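Local coordinates for p1 (Rice yellow mottle virus, PDB 6TY0), which suppresses RNA silencing for the virus and probably binds RNA, this chain being its N-terminal part, which carries a zinc finger, at residues R42-R47 and I83-F88; V55-V60 and Y72-K78; A63-C67 and D89-C95. One frame throughout, in Å; residues are numbered along the deposited sequence.

Contact 1: residues R42-R47 and I83-F88; sequences RDPSLR and IPPVHF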
loop_
_atom_site.group_PDB
_atom_site.type_symbol
_atom_site.label_atom_id
_atom_site.label_comp_id
_atom_site.label_asym_id
_atom_site.label_seq_id
_atom_site.Cartn_x
_atom_site.Cartn_y
_atom_site.Cartn_z
ATOM N N ARG A 42 -2.619 -1.193 -14.988
ATOM C CA ARG A 42 -3.069 0.125 -15.415
ATOM C C ARG A 42 -4.240 0.541 -14.569
ATOM O O ARG A 42 -5.016 -0.307 -14.120
ATOM C CB ARG A 42 -3.507 0.096 -16.892
ATOM C CG ARG A 42 -2.378 -0.268 -17.840
ATOM C CD ARG A 42 -2.849 -0.664 -19.228
ATOM N NE ARG A 42 -1.680 -0.731 -20.092
ATOM C CZ ARG A 42 -1.018 0.330 -20.578
ATOM N NH1 ARG A 42 -1.418 1.580 -20.327
ATOM N NH2 ARG A 42 0.059 0.137 -21.337
ATOM N N ASP A 43 -4.386 1.850 -14.420
ATOM C CA ASP A 43 -5.482 2.447 -13.633
ATOM C C ASP A 43 -6.825 1.910 -14.118
ATOM O O ASP A 43 -7.155 2.086 -15.267
ATOM C CB ASP A 43 -5.465 3.970 -13.761
ATOM C CG ASP A 43 -4.246 4.592 -13.135
ATOM O OD1 ASP A 43 -3.674 3.998 -12.206
ATOM O OD2 ASP A 43 -3.860 5.688 -13.557
ATOM N N PRO A 44 -7.568 1.196 -13.259
ATOM C CA PRO A 44 -8.853 0.677 -13.686
ATOM C C PRO A 44 -10.004 1.663 -13.577
ATOM O O PRO A 44 -9.973 2.610 -12.761
ATOM C CB PRO A 44 -9.133 -0.438 -12.699
ATOM C CG PRO A 44 -8.403 -0.052 -11.487
ATOM C CD PRO A 44 -7.181 0.677 -11.949
ATOM N N SER A 45 -11.035 1.351 -14.348
ATOM C CA SER A 45 -12.273 2.085 -14.411
ATOM C C SER A 45 -13.416 1.086 -14.190
ATOM O O SER A 45 -13.521 0.100 -14.915
ATOM C CB SER A 45 -12.366 2.742 -15.772
ATOM O OG SER A 45 -13.520 3.545 -15.847
ATOM N N LEU A 46 -14.216 1.298 -13.148
ATOM C CA LEU A 46 -15.162 0.303 -12.649
ATOM C C LEU A 46 -16.568 0.877 -12.537
ATOM O O LEU A 46 -16.742 2.106 -12.421
ATOM C CB LEU A 46 -14.789 -0.141 -11.254
ATOM C CG LEU A 46 -13.354 -0.640 -10.973
ATOM C CD1 LEU A 46 -13.210 -0.815 -9.491
ATOM C CD2 LEU A 46 -13.029 -1.949 -11.713
ATOM N N ARG A 47 -17.556 -0.024 -12.518
ATOM C CA ARG A 47 -18.945 0.326 -12.328
ATOM C C ARG A 47 -19.371 -0.340 -11.070
ATOM O O ARG A 47 -19.154 -1.541 -10.894
ATOM C CB ARG A 47 -19.816 -0.206 -13.474
ATOM C CG ARG A 47 -19.609 0.501 -14.781
ATOM C CD ARG A 47 -20.502 1.718 -14.875
ATOM N NE ARG A 47 -20.107 2.527 -16.015
ATOM C CZ ARG A 47 -20.520 3.769 -16.252
ATOM N NH1 ARG A 47 -21.375 4.381 -15.435
ATOM N NH2 ARG A 47 -20.072 4.403 -17.324
ATOM N N ILE A 83 -18.456 -3.094 -5.081
ATOM C CA ILE A 83 -17.456 -2.638 -6.012
ATOM C C ILE A 83 -16.714 -3.896 -6.544
ATOM O O ILE A 83 -16.220 -4.691 -5.761
ATOM C CB ILE A 83 -16.483 -1.660 -5.326
ATOM C CG1 ILE A 83 -17.264 -0.453 -4.713
ATOM C CG2 ILE A 83 -15.468 -1.152 -6.349
ATOM C CD1 ILE A 83 -16.416 0.476 -3.843
ATOM N N PRO A 84 -16.636 -4.069 -7.861
ATOM C CA PRO A 84 -15.953 -5.284 -8.323
ATOM C C PRO A 84 -14.485 -5.353 -7.787
ATOM O O PRO A 84 -13.779 -4.346 -7.797
ATOM C CB PRO A 84 -15.969 -5.170 -9.849
ATOM C CG PRO A 84 -17.028 -4.139 -10.176
ATOM C CD PRO A 84 -17.089 -3.219 -8.983
ATOM N N PRO A 85 -14.064 -6.527 -7.290
ATOM C CA PRO A 85 -12.660 -6.787 -6.922
ATOM C C PRO A 85 -11.759 -6.554 -8.116
ATOM O O PRO A 85 -12.125 -6.878 -9.218
ATOM C CB PRO A 85 -12.650 -8.280 -6.577
ATOM C CG PRO A 85 -14.085 -8.686 -6.446
ATOM C CD PRO A 85 -14.867 -7.770 -7.325
ATOM N N VAL A 86 -10.611 -5.915 -7.931
ATOM C CA VAL A 86 -9.658 -5.697 -9.026
ATOM C C VAL A 86 -8.521 -6.681 -8.831
ATOM O O VAL A 86 -7.983 -6.805 -7.729
ATOM C CB VAL A 86 -9.079 -4.278 -9.001
ATOM C CG1 VAL A 86 -8.085 -4.069 -10.164
ATOM C CG2 VAL A 86 -10.219 -3.264 -9.030
ATOM N N HIS A 87 -8.162 -7.369 -9.896
ATOM C CA HIS A 87 -7.145 -8.426 -9.870
ATOM C C HIS A 87 -6.139 -8.160 -10.935
ATOM O O HIS A 87 -6.491 -8.046 -12.083
ATOM C CB HIS A 87 -7.774 -9.779 -10.186
ATOM C CG HIS A 87 -8.617 -10.285 -9.082
ATOM N ND1 HIS A 87 -8.105 -10.533 -7.832
ATOM C CD2 HIS A 87 -9.935 -10.562 -9.015
ATOM C CE1 HIS A 87 -9.075 -10.944 -7.036
ATOM N NE2 HIS A 87 -10.191 -10.986 -7.735
ATOM N N PHE A 88 -4.885 -8.025 -10.543
ATOM C CA PHE A 88 -3.788 -7.948 -11.497
ATOM C C PHE A 88 -3.022 -9.237 -11.363
ATOM O O PHE A 88 -2.194 -9.391 -10.461
ATOM C CB PHE A 88 -2.894 -6.751 -11.179
ATOM C CG PHE A 88 -3.545 -5.445 -11.491
ATOM C CD1 PHE A 88 -3.844 -5.118 -12.803
ATOM C CD2 PHE A 88 -3.906 -4.582 -10.495
ATOM C CE1 PHE A 88 -4.483 -3.919 -13.100
ATOM C CE2 PHE A 88 -4.567 -3.391 -10.773
ATOM C CZ PHE A 88 -4.841 -3.048 -12.086
#

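Contact 2: residues V55-V60 and Y72-K78; sequences VGWVSV and YTSEQVK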
loop_
_atom_site.group_PDB
_atom_site.type_symbol
_atom_site.label_atom_id
_atom_site.label_comp_id
_atom_site.label_asym_id
_atom_site.label_seq_id
_atom_site.Cartn_x
_atom_site.Cartn_y
_atom_site.Cartn_z
ATOM N N VAL A 55 -20.812 2.868 2.643
ATOM C CA VAL A 55 -19.425 3.023 2.347
ATOM C C VAL A 55 -19.004 1.640 1.887
ATOM O O VAL A 55 -19.316 0.667 2.561
ATOM C CB VAL A 55 -18.654 3.390 3.612
ATOM C CG1 VAL A 55 -17.150 3.409 3.354
ATOM C CG2 VAL A 55 -19.118 4.750 4.117
ATOM N N GLY A 56 -18.365 1.545 0.726
ATOM C CA GLY A 56 -17.873 0.244 0.215
ATOM C C GLY A 56 -16.362 0.157 0.242
ATOM O O GLY A 56 -15.661 1.185 0.320
ATOM N N TRP A 57 -15.855 -1.070 0.191
ATOM C CA TRP A 57 -14.436 -1.320 -0.009
ATOM C C TRP A 57 -14.157 -1.640 -1.466
ATOM O O TRP A 57 -14.928 -2.329 -2.147
ATOM C CB TRP A 57 -13.976 -2.514 0.803
ATOM C CG TRP A 57 -13.873 -2.315 2.268
ATOM C CD1 TRP A 57 -14.754 -2.777 3.223
ATOM C CD2 TRP A 57 -12.799 -1.674 2.985
ATOM N NE1 TRP A 57 -14.289 -2.448 4.494
ATOM C CE2 TRP A 57 -13.095 -1.781 4.372
ATOM C CE3 TRP A 57 -11.626 -1.012 2.592
ATOM C CZ2 TRP A 57 -12.256 -1.254 5.361
ATOM C CZ3 TRP A 57 -10.782 -0.489 3.586
ATOM C CH2 TRP A 57 -11.110 -0.614 4.954
ATOM N N VAL A 58 -13.091 -1.050 -1.966
ATOM C CA VAL A 58 -12.509 -1.472 -3.217
ATOM C C VAL A 58 -11.255 -2.261 -2.806
ATOM O O VAL A 58 -10.507 -1.835 -1.929
ATOM C CB VAL A 58 -12.184 -0.312 -4.177
ATOM C CG1 VAL A 58 -11.158 0.656 -3.622
ATOM C CG2 VAL A 58 -11.718 -0.868 -5.512
ATOM N N SER A 59 -11.097 -3.446 -3.349
ATOM C CA SER A 59 -9.889 -4.234 -3.055
ATOM C C SER A 59 -9.083 -4.418 -4.314
ATOM O O SER A 59 -9.632 -4.586 -5.426
ATOM C CB SER A 59 -10.271 -5.591 -2.473
ATOM O OG SER A 59 -10.805 -6.417 -3.491
ATOM N N VAL A 60 -7.775 -4.361 -4.167
ATOM C CA VAL A 60 -6.919 -4.509 -5.314
ATOM C C VAL A 60 -5.865 -5.520 -4.933
ATOM O O VAL A 60 -5.125 -5.314 -3.975
ATOM C CB VAL A 60 -6.300 -3.173 -5.742
ATOM C CG1 VAL A 60 -5.503 -3.310 -7.036
ATOM C CG2 VAL A 60 -7.376 -2.098 -5.914
ATOM N N TYR A 72 -1.893 -7.278 -1.587
ATOM C CA TYR A 72 -3.307 -6.983 -1.418
ATOM C C TYR A 72 -3.398 -5.640 -0.691
ATOM O O TYR A 72 -2.723 -5.399 0.355
ATOM C CB TYR A 72 -4.005 -8.112 -0.607
ATOM C CG TYR A 72 -5.449 -7.823 -0.266
ATOM C CD1 TYR A 72 -5.772 -7.061 0.860
ATOM C CD2 TYR A 72 -6.486 -8.235 -1.103
ATOM C CE1 TYR A 72 -7.082 -6.756 1.155
ATOM C CE2 TYR A 72 -7.819 -7.938 -0.808
ATOM C CZ TYR A 72 -8.109 -7.209 0.320
ATOM O OH TYR A 72 -9.423 -6.863 0.632
ATOM N N THR A 73 -4.169 -4.730 -1.269
ATOM C CA THR A 73 -4.584 -3.507 -0.572
ATOM C C THR A 73 -6.048 -3.255 -0.794
ATOM O O THR A 73 -6.702 -3.795 -1.716
ATOM C CB THR A 73 -4.046 -2.182 -1.125
ATOM O OG1 THR A 73 -3.513 -2.316 -2.451
ATOM C CG2 THR A 73 -3.182 -1.584 -0.190
ATOM N N SER A 74 -6.541 -2.331 -0.003
ATOM C CA SER A 74 -7.901 -1.924 -0.132
ATOM C C SER A 74 -8.065 -0.469 0.407
ATOM O O SER A 74 -7.170 0.107 1.078
ATOM C CB SER A 74 -8.733 -2.910 0.622
ATOM O OG SER A 74 -8.372 -2.773 1.982
ATOM N N GLU A 75 -9.166 0.141 -0.023
ATOM C CA GLU A 75 -9.534 1.489 0.353
ATOM C C GLU A 75 -11.079 1.618 0.450
ATOM O O GLU A 75 -11.846 0.994 -0.315
ATOM C CB GLU A 75 -8.926 2.484 -0.656
ATOM C CG GLU A 75 -9.239 3.979 -0.425
ATOM C CD GLU A 75 -8.699 4.525 0.898
ATOM O OE1 GLU A 75 -9.125 4.099 1.985
ATOM O OE2 GLU A 75 -7.810 5.374 0.836
ATOM N N GLN A 76 -11.525 2.424 1.394
ATOM C CA GLN A 76 -12.979 2.766 1.539
ATOM C C GLN A 76 -13.412 3.818 0.556
ATOM O O GLN A 76 -12.654 4.712 0.278
ATOM C CB GLN A 76 -13.283 3.297 2.926
ATOM C CG GLN A 76 -12.618 2.491 4.009
ATOM C CD GLN A 76 -13.187 2.811 5.362
ATOM O OE1 GLN A 76 -12.493 3.359 6.229
ATOM N NE2 GLN A 76 -14.460 2.462 5.556
ATOM N N VAL A 77 -14.623 3.676 0.025
ATOM C CA VAL A 77 -15.189 4.552 -1.004
ATOM C C VAL A 77 -16.624 4.858 -0.605
ATOM O O VAL A 77 -17.486 3.974 -0.590
ATOM C CB VAL A 77 -15.281 3.922 -2.383
ATOM C CG1 VAL A 77 -15.774 4.970 -3.383
ATOM C CG2 VAL A 77 -13.948 3.387 -2.849
ATOM N N LYS A 78 -16.861 6.122 -0.284
ATOM C CA LYS A 78 -18.164 6.587 0.154
ATOM C C LYS A 78 -19.167 6.493 -0.952
ATOM O O LYS A 78 -18.889 6.870 -2.076
ATOM C CB LYS A 78 -18.055 8.048 0.580
ATOM C CG LYS A 78 -17.331 8.217 1.881
ATOM C CD LYS A 78 -17.320 9.671 2.284
ATOM C CE LYS A 78 -16.772 9.781 3.691
ATOM N NZ LYS A 78 -16.512 11.201 4.032
#

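Contact 3: residues A63-C67 and D89-C95; sequences ACTQC and DVVCADC. With ZN (zinc ion), chain C.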
loop_
_atom_site.group_PDB
_atom_site.type_symbol
_atom_site.label_atom_id
_atom_site.label_comp_id
_atom_site.label_asym_id
_atom_site.label_seq_id
_atom_site.Cartn_x
_atom_site.Cartn_y
_atom_site.Cartn_z
ATOM N N ALA A 63 -0.901 -10.453 -8.118
ATOM C CA ALA A 63 -0.205 -11.749 -7.972
ATOM C C ALA A 63 0.592 -12.046 -9.237
ATOM O O ALA A 63 0.049 -11.868 -10.329
ATOM C CB ALA A 63 -1.226 -12.836 -7.759
ATOM N N CYS A 64 1.840 -12.517 -9.097
ATOM C CA CYS A 64 2.651 -12.921 -10.283
ATOM C C CYS A 64 2.228 -14.295 -10.777
ATOM O O CYS A 64 2.096 -15.229 -9.993
ATOM C CB CYS A 64 4.148 -12.975 -9.957
ATOM S SG CYS A 64 5.270 -13.271 -11.388
ATOM N N THR A 65 2.055 -14.446 -12.074
ATOM C CA THR A 65 1.777 -15.762 -12.665
ATOM C C THR A 65 2.992 -16.718 -12.730
ATOM O O THR A 65 2.815 -17.904 -12.997
ATOM C CB THR A 65 1.224 -15.564 -14.060
ATOM O OG1 THR A 65 2.160 -14.791 -14.816
ATOM C CG2 THR A 65 -0.101 -14.791 -13.995
ATOM N N GLN A 66 4.196 -16.230 -12.421
ATOM C CA GLN A 66 5.437 -17.018 -12.527
ATOM C C GLN A 66 6.046 -17.343 -11.190
ATOM O O GLN A 66 6.660 -18.378 -11.025
ATOM C CB GLN A 66 6.527 -16.266 -13.299
ATOM C CG GLN A 66 6.150 -15.825 -14.690
ATOM C CD GLN A 66 5.730 -17.002 -15.487
ATOM O OE1 GLN A 66 6.560 -17.834 -15.849
ATOM N NE2 GLN A 66 4.432 -17.132 -15.713
ATOM N N CYS A 67 5.993 -16.424 -10.247
ATOM C CA CYS A 67 6.520 -16.731 -8.937
ATOM C C CYS A 67 5.325 -16.555 -8.050
ATOM O O CYS A 67 4.191 -16.464 -8.540
ATOM C CB CYS A 67 7.695 -15.843 -8.575
ATOM S SG CYS A 67 7.372 -14.054 -8.327
ATOM N N ASP A 89 -3.354 -10.177 -12.251
ATOM C CA ASP A 89 -2.613 -11.436 -12.409
ATOM C C ASP A 89 -1.634 -11.230 -13.547
ATOM O O ASP A 89 -2.010 -11.327 -14.701
ATOM C CB ASP A 89 -3.573 -12.601 -12.686
ATOM C CG ASP A 89 -4.546 -12.823 -11.520
ATOM O OD1 ASP A 89 -4.083 -12.961 -10.386
ATOM O OD2 ASP A 89 -5.760 -12.803 -11.735
ATOM N N VAL A 90 -0.383 -10.924 -13.209
ATOM C CA VAL A 90 0.547 -10.433 -14.194
ATOM C C VAL A 90 1.900 -11.073 -13.972
ATOM O O VAL A 90 2.070 -11.820 -13.046
ATOM C CB VAL A 90 0.680 -8.900 -14.064
ATOM C CG1 VAL A 90 -0.668 -8.235 -14.291
ATOM C CG2 VAL A 90 1.266 -8.510 -12.709
ATOM N N VAL A 91 2.839 -10.791 -14.856
ATOM C CA VAL A 91 4.232 -11.199 -14.680
ATOM C C VAL A 91 4.908 -10.038 -13.981
ATOM O O VAL A 91 4.892 -8.906 -14.489
ATOM C CB VAL A 91 4.926 -11.547 -16.021
ATOM C CG1 VAL A 91 6.372 -11.919 -15.800
ATOM C CG2 VAL A 91 4.171 -12.664 -16.743
ATOM N N CYS A 92 5.484 -10.310 -12.821
ATOM C CA CYS A 92 6.028 -9.236 -11.962
ATOM C C CYS A 92 7.358 -8.717 -12.557
ATOM O O CYS A 92 7.881 -9.296 -13.529
ATOM C CB CYS A 92 6.226 -9.727 -10.532
ATOM S SG CYS A 92 7.777 -10.670 -10.286
ATOM N N ALA A 93 7.865 -7.603 -12.019
ATOM C CA ALA A 93 9.098 -6.992 -12.538
ATOM C C ALA A 93 10.332 -7.904 -12.460
ATOM O O ALA A 93 11.232 -7.780 -13.236
ATOM C CB ALA A 93 9.380 -5.650 -11.847
ATOM N N ASP A 94 10.395 -8.814 -11.517
ATOM C CA ASP A 94 11.557 -9.685 -11.467
ATOM C C ASP A 94 11.463 -10.780 -12.505
ATOM O O ASP A 94 12.466 -11.204 -13.061
ATOM C CB ASP A 94 11.723 -10.259 -10.080
ATOM C CG ASP A 94 11.813 -9.177 -9.047
ATOM O OD1 ASP A 94 12.708 -8.323 -9.177
ATOM O OD2 ASP A 94 10.959 -9.133 -8.141
ATOM N N CYS A 95 10.246 -11.205 -12.782
ATOM C CA CYS A 95 10.027 -12.330 -13.659
ATOM C C CYS A 95 10.033 -11.940 -15.137
ATOM O O CYS A 95 10.318 -12.774 -15.958
ATOM C CB CYS A 95 8.734 -13.054 -13.255
ATOM S SG CYS A 95 8.953 -13.988 -11.719
HETATM ZN ZN ZN C . 7.263 -13.013 -10.354
#

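Contact 1: residues R42-R47 and I83-F88
Leu-46 and Val-86 meet where two beta-sheets pack against each other through their side chains, strand 45-51 in one and the outer strand 86-90 in the other. The segments 42-47 and 83-88 run in nearly opposite directions, 158° apart. Even Leu-46 CA and Pro-84 CA are 7.1 Å from each other, too far for backbone pairing; side chains, and two carbonyl oxygens at the ends, make the contact.

The tight part begins round Leu-46. Its CG stands beside the backbone N and anti to the carbonyl carbon (chi1 -53°), which sends the branched end toward the other sheet, where CD1 lies 3.9 Å from Val-86 CG2 and likewise 3.9 Å from Ile-83 CG2. Leucine suits the place because one methyl can reach two beta-branched neighbours at once; it crosses Ile-83 at about a right angle. Pro-44, short and rigid, reaches Val-86 with CG, 4.2 Å from Val-86 CG1, and Phe-88 with CD, bringing no polar end into the interface. Buried Phe-88, which also meets the ring of Phe-62, completes the packed part. Its CG lies anti to the carbonyl carbon (chi1 -71°), and the ring reaches across edge first, with Pro-44 CD 4.4 Å from Phe-88 CZ. That same rim carbon, Phe-88 CZ, lies 3.4 Å from Arg-42 O, which sits near the plane of the ring.

The loose side is the one open to solvent. There the exposed side chains of Arg-42 and Arg-47 set out away from segment 83-88, as suits long charged groups, and the guanidinium group of Arg-47 is engaged by the carbonyl oxygen of Pro-10. What Arg-47 offers the contact is mostly backbone: its O rests 3.3 Å from Pro-84 CD.

Contact 2: residues V55-V60 and Y72-K78
Trp-57 and Gln-76 lie side by side on one face of an antiparallel beta hairpin, made by strands 54-64 and 70-77. Gln-76 CG sits over the six-membered ring in a CH-pi contact, 3.7 Å from the centroid and 20° off the ring normal. The glutamine chain is extended beyond CG, and its amide plane is 21° from that of the indole. The flexible, flat-ended glutamine can thus follow the ring on this partly open face, while its NE2 comes 3.6 Å from Val-55 CG1. Further along, Tyr-72 CG is anti to the backbone N, which brings the hydroxyl end of the ring to the small Ser-59, whose CB is 3.5 Å from Tyr-72 OH.

On the other face the residues are mainly beta-branched: Val-58 CG1 touches Val-77 CG2 at 4.0 Å, and Val-60 and Thr-73 continue the row. This face meets strand 26-32, with Val-58 on Thr-28 and Val-77 on Ala-26. Glu-75 divides its carboxylate between two partners: OE1 accepts the backbone N-H of Gln-76 through its anti lone pair, and OE2 bonds Met-1 N of the second subunit.

Behind the side chains, backbone bonds fix the register. Gly-56 with Val-77, Val-58 with Glu-75 and Val-60 with Thr-73 each exchange two, such as Val-60 N to Thr-73 O at 2.7 Å and nearly straight (174°). Thr-73 OG1 finds no partner in the model, so this buried hydroxyl probably carries some cost, whereas the carboxylate of Glu-75 probably gains from the positive charge expected at the neighbouring subunit's N-terminus.

Contact 3: residues A63-C67 and D89-C95
Cys-64, Cys-67, Cys-92 and Cys-95 converge on one zinc ion, two from each segment, in the paired CxxC arrangement of a Cys4 zinc finger. Coordination comes first: the metal lies 2.3 Å from Cys-64 SG and 2.4 Å from Cys-92 SG, with Cys-67 and Cys-95 completing the site. Cysteine suits it because a soft thiolate on a short arm binds zinc firmly. The torsions differ to bring the sulfurs together: Cys-64 SG is anti to the backbone N (chi1 -173°), while Cys-67 SG stands between the backbone N and the carbonyl carbon (chi1 67°).

Second are the N-H bonds to sulfur. Cys-64 SG accepts three, from the amides of Gln-66 and Cys-67 in its own knuckle and from Cys-92 N across the contact at 3.3 Å, nearly straight at 164°. These donors would probably spread the negative charge of the thiolate, and the one from Cys-92 ties the knuckle to the Cys-92 to Cys-95 turn.

Third is the backbone. Ala-63 and Asp-89, then Cys-64 and Val-90, pair in parallel; Val-90 N bonds Ala-63 O, and Thr-65 N donates to Val-90 O at 2.8 Å. The hydroxyl of Thr-65 adds only a weak bond to the same oxygen, though its OG1 also lies 3.5 Å from Val-91 CG2.

Packing is the last kind. Gln-66 CB lies 3.7 Å from Cys-95 SG, and Gln-66 CG is 4.1 Å from Val-91 CG1. Strands 54-64 and 86-90 are neighbours in one sheet and both run out at this end, so the zinc joins the loops that follow them; Trp-36 and Thr-35, from the loop after strand 26-32, pack against Cys-92.

How the contacts relate
All three contacts use the sheet of strands 70-77, 54-64 and 86-90, contact 1 with one of its two segments only. Contact 2 pairs the first two strands, contact 3 extends the pairing of 54-64 with 86-90 out to the four-cysteine zinc, and contact 1 sets 86-90 against the other sheet. Contacts 1 and 2 have centres 11 Å apart and are linked by a probable hydrogen bond from Val-86 N to Ser-59 O (3.0 Å). Contact 1 passes into contact 3 where Phe-88 O meets Ala-63 N at 2.9 Å; the Phe-88 side chain is about 12 Å from a bound zinc. The Tyr-72 side chain of contact 2 is about 5 Å from another bound zinc.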